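S-adenosylmethionine dependent methyltransferase (Mesorhizobium loti, PDB 3BKW) probably transfers a methyl group from S-adenosylmethionine to an acceptor substrate. Local coordinates at residues A[74-77]-A[78-81]; A[216-219]-A[220-223]. One frame throughout, in Å; residues are numbered along the deposited sequence.

Interaction 1 (A[74-77]-A[78-81]); sequences LSEK and MLAR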
loop_
_atom_site.group_PDB
_atom_site.type_symbol
_atom_site.label_atom_id
_atom_site.label_comp_id
_atom_site.label_asym_id
_atom_site.label_seq_id
_atom_site.Cartn_x
_atom_site.Cartn_y
_atom_site.Cartn_z
ATOM N N LEU A 74 -2.654 -26.477 9.831
ATOM C CA LEU A 74 -3.877 -27.285 9.922
ATOM C C LEU A 74 -3.599 -28.772 9.705
ATOM O O LEU A 74 -4.297 -29.594 10.270
ATOM C CB LEU A 74 -4.917 -26.791 8.909
ATOM C CG LEU A 74 -6.347 -27.360 9.010
ATOM C CD1 LEU A 74 -7.022 -27.053 10.352
ATOM C CD2 LEU A 74 -7.175 -26.781 7.875
ATOM N N SER A 75 -2.568 -29.099 8.921
ATOM C CA SER A 75 -2.236 -30.488 8.558
ATOM C C SER A 75 -1.374 -31.221 9.583
ATOM O O SER A 75 -0.184 -30.922 9.719
ATOM C CB SER A 75 -1.529 -30.516 7.192
ATOM O OG SER A 75 -1.153 -31.834 6.855
ATOM N N GLU A 76 -1.962 -32.197 10.277
ATOM C CA GLU A 76 -1.219 -33.010 11.256
ATOM C C GLU A 76 -0.076 -33.784 10.592
ATOM O O GLU A 76 1.021 -33.858 11.151
ATOM C CB GLU A 76 -2.152 -33.978 12.003
ATOM C CG GLU A 76 -1.481 -34.830 13.103
ATOM C CD GLU A 76 -0.802 -34.006 14.194
ATOM O OE1 GLU A 76 -1.270 -32.885 14.473
ATOM O OE2 GLU A 76 0.187 -34.489 14.785
ATOM N N LYS A 77 -0.345 -34.350 9.413
ATOM C CA LYS A 77 0.669 -35.085 8.640
ATOM C C LYS A 77 1.865 -34.212 8.258
ATOM O O LYS A 77 3.004 -34.679 8.326
ATOM C CB LYS A 77 0.062 -35.739 7.391
ATOM C CG LYS A 77 -0.836 -36.920 7.725
ATOM C CD LYS A 77 -1.441 -37.552 6.479
ATOM C CE LYS A 77 -2.287 -38.770 6.838
ATOM N NZ LYS A 77 -2.913 -39.392 5.634
HETATM N N MSE A 78 1.601 -32.948 7.906
HETATM C CA MSE A 78 2.673 -32.031 7.541
HETATM C C MSE A 78 3.486 -31.647 8.780
HETATM O O MSE A 78 4.718 -31.540 8.709
HETATM C CB MSE A 78 2.149 -30.803 6.797
HETATM C CG MSE A 78 3.257 -29.910 6.305
HETATM SE SE MSE A 78 4.594 -30.833 5.227
HETATM C CE MSE A 78 3.556 -30.861 3.586
ATOM N N LEU A 79 2.808 -31.479 9.919
ATOM C CA LEU A 79 3.474 -31.196 11.200
ATOM C C LEU A 79 4.335 -32.384 11.647
ATOM O O LEU A 79 5.390 -32.181 12.249
ATOM C CB LEU A 79 2.461 -30.833 12.296
ATOM C CG LEU A 79 1.666 -29.534 12.117
ATOM C CD1 LEU A 79 0.666 -29.373 13.239
ATOM C CD2 LEU A 79 2.567 -28.316 12.039
ATOM N N ALA A 80 3.891 -33.611 11.351
ATOM C CA ALA A 80 4.663 -34.826 11.667
ATOM C C ALA A 80 6.005 -34.843 10.927
ATOM O O ALA A 80 7.033 -35.197 11.528
ATOM C CB ALA A 80 3.849 -36.113 11.357
ATOM N N ARG A 81 5.985 -34.443 9.651
ATOM C CA ARG A 81 7.209 -34.337 8.828
ATOM C C ARG A 81 8.119 -33.216 9.353
ATOM O O ARG A 81 9.338 -33.379 9.414
ATOM C CB ARG A 81 6.893 -34.126 7.330
ATOM C CG ARG A 81 5.968 -35.201 6.736
ATOM C CD ARG A 81 6.137 -35.469 5.240
ATOM N NE ARG A 81 5.998 -34.295 4.371
ATOM C CZ ARG A 81 6.990 -33.550 3.857
ATOM N NH1 ARG A 81 6.681 -32.514 3.067
ATOM N NH2 ARG A 81 8.285 -33.806 4.098
#

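Interaction 2 (A[216-219]-A[220-223]); sequences PTDA and QITA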
loop_
_atom_site.group_PDB
_atom_site.type_symbol
_atom_site.label_atom_id
_atom_site.label_comp_id
_atom_site.label_asym_id
_atom_site.label_seq_id
_atom_site.Cartn_x
_atom_site.Cartn_y
_atom_site.Cartn_z
ATOM N N PRO A 216 11.626 -9.119 -8.112
ATOM C CA PRO A 216 12.921 -9.778 -8.066
ATOM C C PRO A 216 14.035 -8.814 -8.506
ATOM O O PRO A 216 13.797 -7.898 -9.315
ATOM C CB PRO A 216 12.756 -10.922 -9.061
ATOM C CG PRO A 216 11.790 -10.433 -10.012
ATOM C CD PRO A 216 10.795 -9.661 -9.205
ATOM N N THR A 217 15.232 -9.006 -7.967
ATOM C CA THR A 217 16.361 -8.157 -8.330
ATOM C C THR A 217 16.888 -8.618 -9.698
ATOM O O THR A 217 16.593 -9.745 -10.140
ATOM C CB THR A 217 17.514 -8.253 -7.309
ATOM O OG1 THR A 217 18.068 -9.569 -7.322
ATOM C CG2 THR A 217 17.031 -7.918 -5.905
ATOM N N ASP A 218 17.651 -7.749 -10.367
ATOM C CA ASP A 218 18.298 -8.112 -11.633
ATOM C C ASP A 218 19.185 -9.352 -11.453
ATOM O O ASP A 218 19.183 -10.231 -12.315
ATOM C CB ASP A 218 19.105 -6.940 -12.220
ATOM C CG ASP A 218 18.224 -5.803 -12.760
ATOM O OD1 ASP A 218 16.973 -5.919 -12.796
ATOM O OD2 ASP A 218 18.803 -4.773 -13.176
ATOM N N ALA A 219 19.905 -9.433 -10.322
ATOM C CA ALA A 219 20.733 -10.610 -9.995
ATOM C C ALA A 219 19.905 -11.899 -9.877
ATOM O O ALA A 219 20.351 -12.953 -10.308
ATOM C CB ALA A 219 21.545 -10.378 -8.729
ATOM N N GLN A 220 18.713 -11.810 -9.287
ATOM C CA GLN A 220 17.793 -12.970 -9.196
ATOM C C GLN A 220 17.321 -13.419 -10.587
ATOM O O GLN A 220 17.208 -14.621 -10.846
ATOM C CB GLN A 220 16.577 -12.686 -8.319
ATOM C CG GLN A 220 16.881 -12.702 -6.845
ATOM C CD GLN A 220 15.650 -12.428 -6.028
ATOM O OE1 GLN A 220 15.058 -11.340 -6.116
ATOM N NE2 GLN A 220 15.244 -13.410 -5.223
ATOM N N ILE A 221 17.026 -12.440 -11.443
ATOM C CA ILE A 221 16.579 -12.694 -12.822
ATOM C C ILE A 221 17.704 -13.342 -13.643
ATOM O O ILE A 221 17.427 -14.198 -14.478
ATOM C CB ILE A 221 16.042 -11.401 -13.500
ATOM C CG1 ILE A 221 14.767 -10.923 -12.783
ATOM C CG2 ILE A 221 15.721 -11.640 -14.994
ATOM C CD1 ILE A 221 14.308 -9.515 -13.131
ATOM N N THR A 222 18.957 -12.946 -13.410
ATOM C CA THR A 222 20.104 -13.555 -14.104
ATOM C C THR A 222 20.264 -15.026 -13.691
ATOM O O THR A 222 20.526 -15.885 -14.543
ATOM C CB THR A 222 21.401 -12.752 -13.859
ATOM O OG1 THR A 222 21.201 -11.413 -14.324
ATOM C CG2 THR A 222 22.598 -13.373 -14.591
ATOM N N ALA A 223 20.091 -15.301 -12.398
ATOM C CA ALA A 223 20.148 -16.660 -11.845
ATOM C C ALA A 223 18.943 -17.521 -12.259
ATOM O O ALA A 223 19.096 -18.721 -12.506
ATOM C CB ALA A 223 20.264 -16.613 -10.315
#

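Interaction 1 (A[74-77]-A[78-81])
Met78, deposited as selenomethionine, opens the second segment with its backbone N pointed at the hydroxyl of Ser75, the N-cap residue of helix 76-84, which is the helix of a beta-alpha-beta unit in the Rossmann-like methyltransferase fold. The capping bond, Met78 N to Ser75 OG, measures 3.2 Å with an N-H...O angle of 152°. Ser75 holds OG opposite its own backbone N (chi1 177°), a torsion that swings the oxygen alongside the first turn, where it also lies 3.5 Å from Met78 CB. Leu79 comes next: its N donates to Ser75 O at 3.0 Å, so one serine receives two successive amides, one on its hydroxyl and one on its carbonyl. The Leu79 side chain is buried against Cys52, Tyr93 and Arg95, and it crosses that of Glu76 at about a right angle, with CD1 4.2 Å from Glu76 OE1. Ala80 N then bonds to Glu76 O at 2.9 Å, while the Ala80 methyl group lies near the carbonyl oxygens of Glu76 and Lys77. Arg81 N reaches Lys77 O in a longer bond of 3.3 Å. The guanidinium group of Arg81 makes a cation-pi contact with Phe54, and nearer the backbone its CG lies 3.4 Å from Lys77 O.

Interaction 2 (A[216-219]-A[220-223])
Gln220 folds back over the start of helix 218-223 to meet Thr217 and Pro216. Its CB sits 3.5 Å from Thr217 O. With CG placed opposite the carbonyl carbon (chi1 -76°), the chain turns toward the helix start, and CG passes Thr217 OG1 at 3.4 Å. The extended chain carries CD past the threonine to OE1, which accepts Thr217 N at 3.0 Å; the donor lies in the carbonyl plane, on a lone pair, and the N-H...O angle is 163°. The same oxygen is 3.3 Å from Pro216 CA. On the other branch of the amide, NE2 donates to Ala30 O, so both ends of the group are engaged and its rotation is fixed. Thr217 returns the bond: its OG1 accepts Gln220 N at 3.0 Å. With an alanine here in place of Gln220, Thr217 N and Ala30 O would probably be left without their side-chain partners. Next to this exchange, Ile221 N donates to Thr217 O, and the Ile221 side chain crosses the proline ring, with CG1 4.1 Å from Pro216 CG; Ile221 also packs on Leu227 and Ala228. One residue further, Thr222 N bonds to Asp218 O at 2.9 Å. The reciprocal pairing of Thr217 and Gln220, each side chain accepting from the other's backbone N, is a capping box, the classic N-terminal signature of an alpha-helix.

In the fold
Interactions 1 and 2 come in series along the chain, their centres 33 Å apart and their nearest atoms about 23 Å apart, so they do not touch. Each starts a short helix close to the surface with a hydroxyl residue. Helix 76-84 connects the parallel strands 68-73 and 91-95 at one border of the seven-stranded mixed sheet, whereas helix 218-223 lies in the chain segment connecting strands 207-213 and 236-242, which pair at the other border. The strand order 3-2-1-4-5-7-6 is that of class I methyltransferases: interaction 1 belongs to the early Rossmann-like half and interaction 2 to the link within the C-terminal antiparallel pair of strands characteristic of the family.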